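Local coordinates for 3-dehydroshikimate dehydratase (Pseudomonas putida, PDB 5HMQ), which catalyses the metal-dependent dehydration of 3-dehydroshikimate to protocatechuate, a common intermediate in the breakdown of quinate and shikimate, at residues K19-A24 against P251-A256; A26-V31 against D258-L263; V285-P290 against T382-Q387. One frame throughout, in Å; residues are numbered along the deposited sequence.

Contact 1 of 3, residues K19-A24 against P251-A256; sequences KLEAIA and PTRQNA
A22 sets its methyl group against T252 and A256, where the TIM-barrel helices after the first and last strands pack together; their segments 19-24 and 252-256 cross at -40°, the axes approaching to 8.5 Å. On this tight side A22 CB lies 3.6 Å from T252 CG2, and A256 CB comes within 3.5 Å of A22 O; small side chains let the backbones approach closely. T252 suits its place through its two different branches: with OG1 beside its own backbone N (chi1 -47°), the methyl faces A22 and K19 while the hydroxyl bonds to S13 O. K19 adds mainly the base of its chain, its ammonium group being held by D37, T9 and L12. The base of the R253 chain also packs on the A22 methyl; only its guanidinium end lies on the looser side. There it turns one face toward E21 O, and R253 NH2 stays 4.0 Å from E21 OE1, the charged planes 84° apart. R253 also packs on E18 of the second subunit. With no hydrogen bond across it, the contact rests on apolar packing, to which the E21 and R253 charges, near but not bridged, probably add a mild attraction.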
loop_
_atom_site.group_PDB
_atom_site.type_symbol
_atom_site.label_atom_id
_atom_site.label_comp_id
_atom_site.label_asym_id
_atom_site.label_seq_id
_atom_site.Cartn_x
_atom_site.Cartn_y
_atom_site.Cartn_z
ATOM N N LYS C 19 11.563 8.368 10.474
ATOM C CA LYS C 19 11.822 9.135 9.260
ATOM C C LYS C 19 13.284 9.557 9.180
ATOM O O LYS C 19 13.936 9.380 8.145
ATOM C CB LYS C 19 10.907 10.359 9.199
ATOM C CG LYS C 19 9.432 10.040 9.032
ATOM C CD LYS C 19 8.597 11.311 8.917
ATOM C CE LYS C 19 7.113 10.990 8.796
ATOM N NZ LYS C 19 6.285 12.202 8.525
ATOM N N LEU C 20 13.822 10.097 10.278
ATOM C CA LEU C 20 15.193 10.596 10.254
ATOM C C LEU C 20 16.188 9.471 10.006
ATOM O O LEU C 20 17.174 9.660 9.284
ATOM C CB LEU C 20 15.524 11.313 11.563
ATOM C CG LEU C 20 14.706 12.560 11.896
ATOM C CD1 LEU C 20 15.057 13.060 13.285
ATOM C CD2 LEU C 20 14.939 13.642 10.854
ATOM N N GLU C 21 15.953 8.291 10.594
ATOM C CA GLU C 21 16.847 7.167 10.327
ATOM C C GLU C 21 16.745 6.707 8.881
ATOM O O GLU C 21 17.765 6.420 8.249
ATOM C CB GLU C 21 16.576 6.007 11.286
ATOM C CG GLU C 21 17.011 6.307 12.709
ATOM C CD GLU C 21 16.540 5.237 13.693
ATOM O OE1 GLU C 21 16.021 4.201 13.235
ATOM O OE2 GLU C 21 16.750 5.412 14.901
ATOM N N ALA C 22 15.530 6.635 8.338
ATOM C CA ALA C 22 15.374 6.253 6.936
ATOM C C ALA C 22 16.024 7.276 6.006
ATOM O O ALA C 22 16.661 6.909 5.010
ATOM C CB ALA C 22 13.891 6.084 6.598
ATOM N N ILE C 23 15.866 8.566 6.314
ATOM C CA ILE C 23 16.459 9.613 5.485
ATOM C C ILE C 23 17.977 9.478 5.462
ATOM O O ILE C 23 18.610 9.553 4.402
ATOM C CB ILE C 23 16.022 11.000 5.992
ATOM C CG1 ILE C 23 14.534 11.226 5.716
ATOM C CG2 ILE C 23 16.851 12.094 5.347
ATOM C CD1 ILE C 23 13.951 12.422 6.434
ATOM N N ALA C 24 18.582 9.255 6.631
ATOM C CA ALA C 24 20.031 9.077 6.693
ATOM C C ALA C 24 20.461 7.785 6.009
ATOM O O ALA C 24 21.450 7.772 5.265
ATOM C CB ALA C 24 20.506 9.102 8.146
ATOM N N PRO C 251 5.738 2.777 3.085
ATOM C CA PRO C 251 7.023 2.243 3.562
ATOM C C PRO C 251 8.095 3.319 3.645
ATOM O O PRO C 251 8.522 3.884 2.633
ATOM C CB PRO C 251 7.376 1.179 2.514
ATOM C CG PRO C 251 6.635 1.591 1.286
ATOM C CD PRO C 251 5.374 2.260 1.755
ATOM N N THR C 252 8.515 3.604 4.879
ATOM C CA THR C 252 9.421 4.718 5.144
ATOM C C THR C 252 10.753 4.543 4.421
ATOM O O THR C 252 11.242 5.468 3.761
ATOM C CB THR C 252 9.642 4.854 6.651
ATOM O OG1 THR C 252 8.376 4.802 7.322
ATOM C CG2 THR C 252 10.312 6.178 6.970
ATOM N N ARG C 253 11.360 3.361 4.543
ATOM C CA ARG C 253 12.708 3.163 4.019
ATOM C C ARG C 253 12.726 3.161 2.495
ATOM O O ARG C 253 13.594 3.794 1.881
ATOM C CB ARG C 253 13.294 1.865 4.570
ATOM C CG ARG C 253 13.532 1.906 6.069
ATOM C CD ARG C 253 15.009 1.783 6.403
ATOM N NE ARG C 253 15.286 2.204 7.772
ATOM C CZ ARG C 253 16.458 2.053 8.380
ATOM N NH1 ARG C 253 17.471 1.480 7.742
ATOM N NH2 ARG C 253 16.614 2.471 9.629
ATOM N N GLN C 254 11.781 2.459 1.864
ATOM C CA GLN C 254 11.767 2.411 0.406
ATOM C C GLN C 254 11.388 3.760 -0.190
ATOM O O GLN C 254 11.894 4.133 -1.255
ATOM C CB GLN C 254 10.824 1.313 -0.087
ATOM C CG GLN C 254 11.555 0.048 -0.516
ATOM C CD GLN C 254 12.509 0.296 -1.673
ATOM O OE1 GLN C 254 12.202 1.055 -2.594
ATOM N NE2 GLN C 254 13.680 -0.331 -1.621
ATOM N N ASN C 255 10.492 4.499 0.469
ATOM C CA ASN C 255 10.191 5.849 0.003
ATOM C C ASN C 255 11.428 6.734 0.072
ATOM O O ASN C 255 11.694 7.515 -0.851
ATOM C CB ASN C 255 9.047 6.455 0.814
ATOM C CG ASN C 255 7.684 5.960 0.368
ATOM O OD1 ASN C 255 7.556 5.309 -0.668
ATOM N ND2 ASN C 255 6.655 6.284 1.142
ATOM N N ALA C 256 12.195 6.630 1.161
ATOM C CA ALA C 256 13.416 7.421 1.280
ATOM C C ALA C 256 14.437 7.018 0.226
ATOM O O ALA C 256 15.090 7.878 -0.378
ATOM C CB ALA C 256 14.006 7.270 2.682
#

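Contact 2 of 3, residues A26-V31 against D258-L263; sequences AGFDGV and DGLRSL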
loop_
_atom_site.group_PDB
_atom_site.type_symbol
_atom_site.label_atom_id
_atom_site.label_comp_id
_atom_site.label_asym_id
_atom_site.label_seq_id
_atom_site.Cartn_x
_atom_site.Cartn_y
_atom_site.Cartn_z
ATOM N N ALA C 26 19.156 6.261 3.580
ATOM C CA ALA C 26 19.035 6.364 2.133
ATOM C C ALA C 26 20.163 7.167 1.498
ATOM O O ALA C 26 20.300 7.148 0.269
ATOM C CB ALA C 26 17.687 6.987 1.761
ATOM N N GLY C 27 20.967 7.868 2.291
ATOM C CA GLY C 27 22.072 8.643 1.772
ATOM C C GLY C 27 21.820 10.124 1.602
ATOM O O GLY C 27 22.614 10.792 0.929
ATOM N N PHE C 28 20.748 10.660 2.179
ATOM C CA PHE C 28 20.514 12.095 2.125
ATOM C C PHE C 28 21.524 12.841 2.991
ATOM O O PHE C 28 22.066 12.302 3.960
ATOM C CB PHE C 28 19.102 12.433 2.600
ATOM C CG PHE C 28 18.027 12.108 1.607
ATOM C CD1 PHE C 28 17.676 13.016 0.623
ATOM C CD2 PHE C 28 17.354 10.900 1.671
ATOM C CE1 PHE C 28 16.680 12.720 -0.288
ATOM C CE2 PHE C 28 16.358 10.598 0.763
ATOM C CZ PHE C 28 16.021 11.510 -0.218
ATOM N N ASP C 29 21.764 14.102 2.635
ATOM C CA ASP C 29 22.604 14.973 3.444
ATOM C C ASP C 29 21.800 15.788 4.444
ATOM O O ASP C 29 22.308 16.105 5.526
ATOM C CB ASP C 29 23.403 15.927 2.549
ATOM C CG ASP C 29 24.190 15.201 1.476
ATOM O OD1 ASP C 29 25.202 14.551 1.811
ATOM O OD2 ASP C 29 23.797 15.286 0.294
ATOM N N GLY C 30 20.553 16.128 4.113
ATOM C CA GLY C 30 19.765 17.031 4.924
ATOM C C GLY C 30 18.311 16.608 4.994
ATOM O O GLY C 30 17.894 15.635 4.361
ATOM N N VAL C 31 17.550 17.353 5.791
ATOM C CA VAL C 31 16.132 17.078 5.992
ATOM C C VAL C 31 15.417 18.392 6.271
ATOM O O VAL C 31 15.924 19.248 7.001
ATOM C CB VAL C 31 15.913 16.062 7.136
ATOM C CG1 VAL C 31 16.656 16.495 8.392
ATOM C CG2 VAL C 31 14.436 15.897 7.425
ATOM N N ASP C 258 13.770 5.596 -2.719
ATOM C CA ASP C 258 13.250 6.087 -3.993
ATOM C C ASP C 258 13.499 7.580 -4.148
ATOM O O ASP C 258 13.830 8.052 -5.243
ATOM C CB ASP C 258 11.755 5.784 -4.107
ATOM C CG ASP C 258 11.470 4.322 -4.396
ATOM O OD1 ASP C 258 12.417 3.580 -4.734
ATOM O OD2 ASP C 258 10.293 3.915 -4.292
ATOM N N GLY C 259 13.329 8.341 -3.065
ATOM C CA GLY C 259 13.580 9.772 -3.130
ATOM C C GLY C 259 15.004 10.097 -3.538
ATOM O O GLY C 259 15.238 10.897 -4.448
ATOM N N LEU C 260 15.978 9.475 -2.869
ATOM C CA LEU C 260 17.374 9.707 -3.220
ATOM C C LEU C 260 17.651 9.262 -4.649
ATOM O O LEU C 260 18.327 9.966 -5.409
ATOM C CB LEU C 260 18.287 8.980 -2.229
ATOM C CG LEU C 260 19.754 9.409 -2.090
ATOM C CD1 LEU C 260 20.620 8.923 -3.245
ATOM C CD2 LEU C 260 19.857 10.920 -1.938
ATOM N N ARG C 261 17.137 8.089 -5.029
ATOM C CA ARG C 261 17.285 7.615 -6.402
ATOM C C ARG C 261 16.715 8.618 -7.400
ATOM O O ARG C 261 17.315 8.862 -8.453
ATOM C CB ARG C 261 16.611 6.251 -6.557
ATOM C CG ARG C 261 16.621 5.700 -7.976
ATOM C CD ARG C 261 15.981 4.317 -8.038
ATOM N NE ARG C 261 16.865 3.283 -7.506
ATOM C CZ ARG C 261 16.496 2.025 -7.287
ATOM N NH1 ARG C 261 15.254 1.640 -7.550
ATOM N NH2 ARG C 261 17.370 1.152 -6.805
ATOM N N SER C 262 15.562 9.214 -7.085
ATOM C CA SER C 262 14.960 10.178 -8.002
ATOM C C SER C 262 15.806 11.439 -8.135
ATOM O O SER C 262 15.840 12.048 -9.211
ATOM C CB SER C 262 13.547 10.537 -7.540
ATOM O OG SER C 262 13.576 11.459 -6.463
ATOM N N LEU C 263 16.495 11.843 -7.065
ATOM C CA LEU C 263 17.377 13.002 -7.151
ATOM C C LEU C 263 18.608 12.696 -7.993
ATOM O O LEU C 263 19.076 13.552 -8.752
ATOM C CB LEU C 263 17.780 13.469 -5.752
ATOM C CG LEU C 263 16.718 14.271 -4.995
ATOM C CD1 LEU C 263 17.227 14.696 -3.626
ATOM C CD2 LEU C 263 16.289 15.481 -5.811
#
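In this TIM barrel the turn from the first helix into the second strand packs against the helix that follows the eighth strand, and F28 and L260 carry the contact. Helix 16-25 ends in a Schellman motif at G27, whose positive phi suits a residue without a side chain. The chain then places F28 just ahead of strand 30-34. Its large apolar ring suits the buried interface between this turn and helix 252-276, where it also touches L240 of the last barrel strand and I23 of the first helix. L260 CD2 sits over the centre of the ring face, 4.0 Å from the centroid and 11° off the normal, a CH-pi contact. The branched end of L260 gets there because CG stands anti to the backbone N (chi1 -160°), which turns the isobutyl group onto the phenyl ring and against the A26 carbonyl, with L260 CG 3.3 Å from A26 O. One turn further along, the L263 side chain crosses that of F28 at about a right angle and brings CD1 to 3.9 Å from F28 CE1. At the far end of the ring, F28 CZ lies 3.3 Å from L260 N and 3.7 Å from G259 C, an approach made possible by the bare CA of G259. The carbonyl of that glycine is gripped twice within its helix: G259 O accepts L263 N at 3.1 Å and S262 OG at 2.7 Å, with the hydroxyl tilted 21° from the carbonyl plane.

Contact 3 of 3, residues V285-P290 against T382-Q387; sequences VLFSPP and TAFRGQ
T382 O accepts the N-H of R385 at 2.8 Å, and this bond winds up the helix end that presents A383 and F384 to F287 and P289. It belongs to a Schellman motif in which R385, at positive phi, turns the chain out of helix 374-383. No hydrogen bond spans the two segments, which meet through apolar groups. The two phenylalanines form a T-shaped pair: F287 turns its edge toward the face of F384, with centroids 5.5 Å apart and planes at 76°. The approach is off centre, F287 CE2 standing over the face of F384, displaced toward the rim. F287 is carried across by a first torsion that sets CG anti to the backbone N (chi1 -164°), and its far end lies beside the helix terminus, with CZ 3.4 Å from A383 O and 3.9 Å from A383 CB. P289 touches both F384 and A383. Its CG lies 3.6 Å from F384 CE2, obliquely to that ring, while its CB packs at 3.8 Å on A383 CB. Proline suits this place as a compact, rigid apolar block, and alanine as a small residue that lets P289 and F287 both close on the last helical turn. P290 CD makes a looser touch on A383 CB. Outside the two segments, E267 OE1 accepts the F287 N-H and R380 NE donates to P290 O. The contact thus joins the linker running from helix 252-276 to strand 295-304 with the end of helix 374-383 in the first VOC unit, while helix 455-465 packs on F384 through S464 and L465, and helix 252-276 lies against F287 and P289 through L264 and E268.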
loop_
_atom_site.group_PDB
_atom_site.type_symbol
_atom_site.label_atom_id
_atom_site.label_comp_id
_atom_site.label_asym_id
_atom_site.label_seq_id
_atom_site.Cartn_x
_atom_site.Cartn_y
_atom_site.Cartn_z
ATOM N N VAL C 285 29.392 18.187 -9.908
ATOM C CA VAL C 285 28.198 18.661 -9.215
ATOM C C VAL C 285 27.063 17.662 -9.395
ATOM O O VAL C 285 26.502 17.159 -8.417
ATOM C CB VAL C 285 27.773 20.055 -9.709
ATOM C CG1 VAL C 285 26.465 20.470 -9.051
ATOM C CG2 VAL C 285 28.861 21.076 -9.427
ATOM N N LEU C 286 26.721 17.365 -10.645
ATOM C CA LEU C 286 25.564 16.538 -10.963
ATOM C C LEU C 286 25.985 15.088 -11.169
ATOM O O LEU C 286 26.968 14.815 -11.866
ATOM C CB LEU C 286 24.856 17.074 -12.208
ATOM C CG LEU C 286 24.358 18.516 -12.066
ATOM C CD1 LEU C 286 23.739 19.012 -13.361
ATOM C CD2 LEU C 286 23.373 18.645 -10.914
ATOM N N PHE C 287 25.244 14.172 -10.542
ATOM C CA PHE C 287 25.456 12.737 -10.706
ATOM C C PHE C 287 25.623 12.378 -12.177
ATOM O O PHE C 287 24.815 12.773 -13.023
ATOM C CB PHE C 287 24.270 11.978 -10.100
ATOM C CG PHE C 287 24.521 10.511 -9.869
ATOM C CD1 PHE C 287 25.533 10.088 -9.022
ATOM C CD2 PHE C 287 23.721 9.553 -10.476
ATOM C CE1 PHE C 287 25.755 8.740 -8.798
ATOM C CE2 PHE C 287 23.939 8.203 -10.257
ATOM C CZ PHE C 287 24.958 7.796 -9.417
ATOM N N SER C 288 26.695 11.650 -12.485
ATOM C CA SER C 288 27.044 11.287 -13.859
ATOM C C SER C 288 27.358 9.798 -13.905
ATOM O O SER C 288 28.528 9.397 -13.970
ATOM C CB SER C 288 28.212 12.129 -14.379
ATOM O OG SER C 288 29.329 12.058 -13.512
ATOM N N PRO C 289 26.336 8.949 -13.867
ATOM C CA PRO C 289 26.566 7.503 -13.891
ATOM C C PRO C 289 26.851 7.030 -15.304
ATOM O O PRO C 289 26.707 7.803 -16.263
ATOM C CB PRO C 289 25.239 6.939 -13.363
ATOM C CG PRO C 289 24.228 7.917 -13.850
ATOM C CD PRO C 289 24.899 9.275 -13.824
ATOM N N PRO C 290 27.273 5.779 -15.480
ATOM C CA PRO C 290 27.466 5.245 -16.833
ATOM C C PRO C 290 26.171 5.289 -17.622
ATOM O O PRO C 290 25.096 4.982 -17.084
ATOM C CB PRO C 290 27.913 3.796 -16.587
ATOM C CG PRO C 290 28.443 3.784 -15.199
ATOM C CD PRO C 290 27.653 4.803 -14.442
ATOM N N THR C 382 24.107 -0.491 -10.518
ATOM C CA THR C 382 24.742 -0.321 -9.215
ATOM C C THR C 382 24.825 1.151 -8.827
ATOM O O THR C 382 24.627 1.501 -7.657
ATOM C CB THR C 382 26.134 -0.957 -9.226
ATOM O OG1 THR C 382 26.025 -2.343 -9.579
ATOM C CG2 THR C 382 26.791 -0.833 -7.857
ATOM N N ALA C 383 25.119 2.028 -9.792
ATOM C CA ALA C 383 25.216 3.454 -9.490
ATOM C C ALA C 383 23.894 4.011 -8.982
ATOM O O ALA C 383 23.884 4.899 -8.121
ATOM C CB ALA C 383 25.677 4.227 -10.726
ATOM N N PHE C 384 22.771 3.508 -9.496
ATOM C CA PHE C 384 21.461 3.884 -8.991
ATOM C C PHE C 384 21.009 2.982 -7.850
ATOM O O PHE C 384 19.819 2.965 -7.513
ATOM C CB PHE C 384 20.432 3.881 -10.122
ATOM C CG PHE C 384 20.528 5.078 -11.023
ATOM C CD1 PHE C 384 20.035 6.306 -10.613
ATOM C CD2 PHE C 384 21.107 4.978 -12.276
ATOM C CE1 PHE C 384 20.121 7.414 -11.437
ATOM C CE2 PHE C 384 21.194 6.082 -13.105
ATOM C CZ PHE C 384 20.702 7.301 -12.685
ATOM N N ARG C 385 21.942 2.229 -7.263
ATOM C CA ARG C 385 21.730 1.500 -6.014
ATOM C C ARG C 385 20.699 0.384 -6.163
ATOM O O ARG C 385 19.927 0.108 -5.244
ATOM C CB ARG C 385 21.350 2.457 -4.885
ATOM C CG ARG C 385 22.392 3.537 -4.690
ATOM C CD ARG C 385 21.877 4.704 -3.881
ATOM N NE ARG C 385 22.884 5.759 -3.813
ATOM C CZ ARG C 385 23.468 6.167 -2.693
ATOM N NH1 ARG C 385 23.151 5.603 -1.534
ATOM N NH2 ARG C 385 24.375 7.135 -2.732
ATOM N N GLY C 386 20.689 -0.268 -7.319
ATOM C CA GLY C 386 20.008 -1.536 -7.421
ATOM C C GLY C 386 20.859 -2.622 -6.806
ATOM O O GLY C 386 22.039 -2.430 -6.526
ATOM N N GLN C 387 20.250 -3.783 -6.582
ATOM C CA GLN C 387 20.988 -4.872 -5.966
ATOM C C GLN C 387 21.496 -5.814 -7.042
ATOM O O GLN C 387 20.690 -6.533 -7.654
ATOM C CB GLN C 387 20.119 -5.632 -4.966
ATOM C CG GLN C 387 20.864 -6.778 -4.297
ATOM C CD GLN C 387 20.043 -7.487 -3.240
ATOM O OE1 GLN C 387 18.823 -7.340 -3.183
ATOM N NE2 GLN C 387 20.711 -8.266 -2.398
#

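Overall arrangement
Contacts 1 and 2 lie about 9 Å apart, centre to centre, and share helix 252-276, which follows the last barrel strand. Their segments alternate along the chain: helix 16-25 and the turn into strand 30-34 meet successive parts of that one helix, so together they help close the barrel between its first and last units. I23 O and F28 N, probably hydrogen-bonded, tie the two contacts directly. Contact 3 opens only after both have closed, its centre about 12 Å from that of contact 2 and about 19 Å from that of contact 1. It involves the interdomain linker and the dioxygenase-like part, and R261, on helix 252-276, reaches F384 O there. The helix that closes the catalytic barrel thus also meets the C-terminal domain.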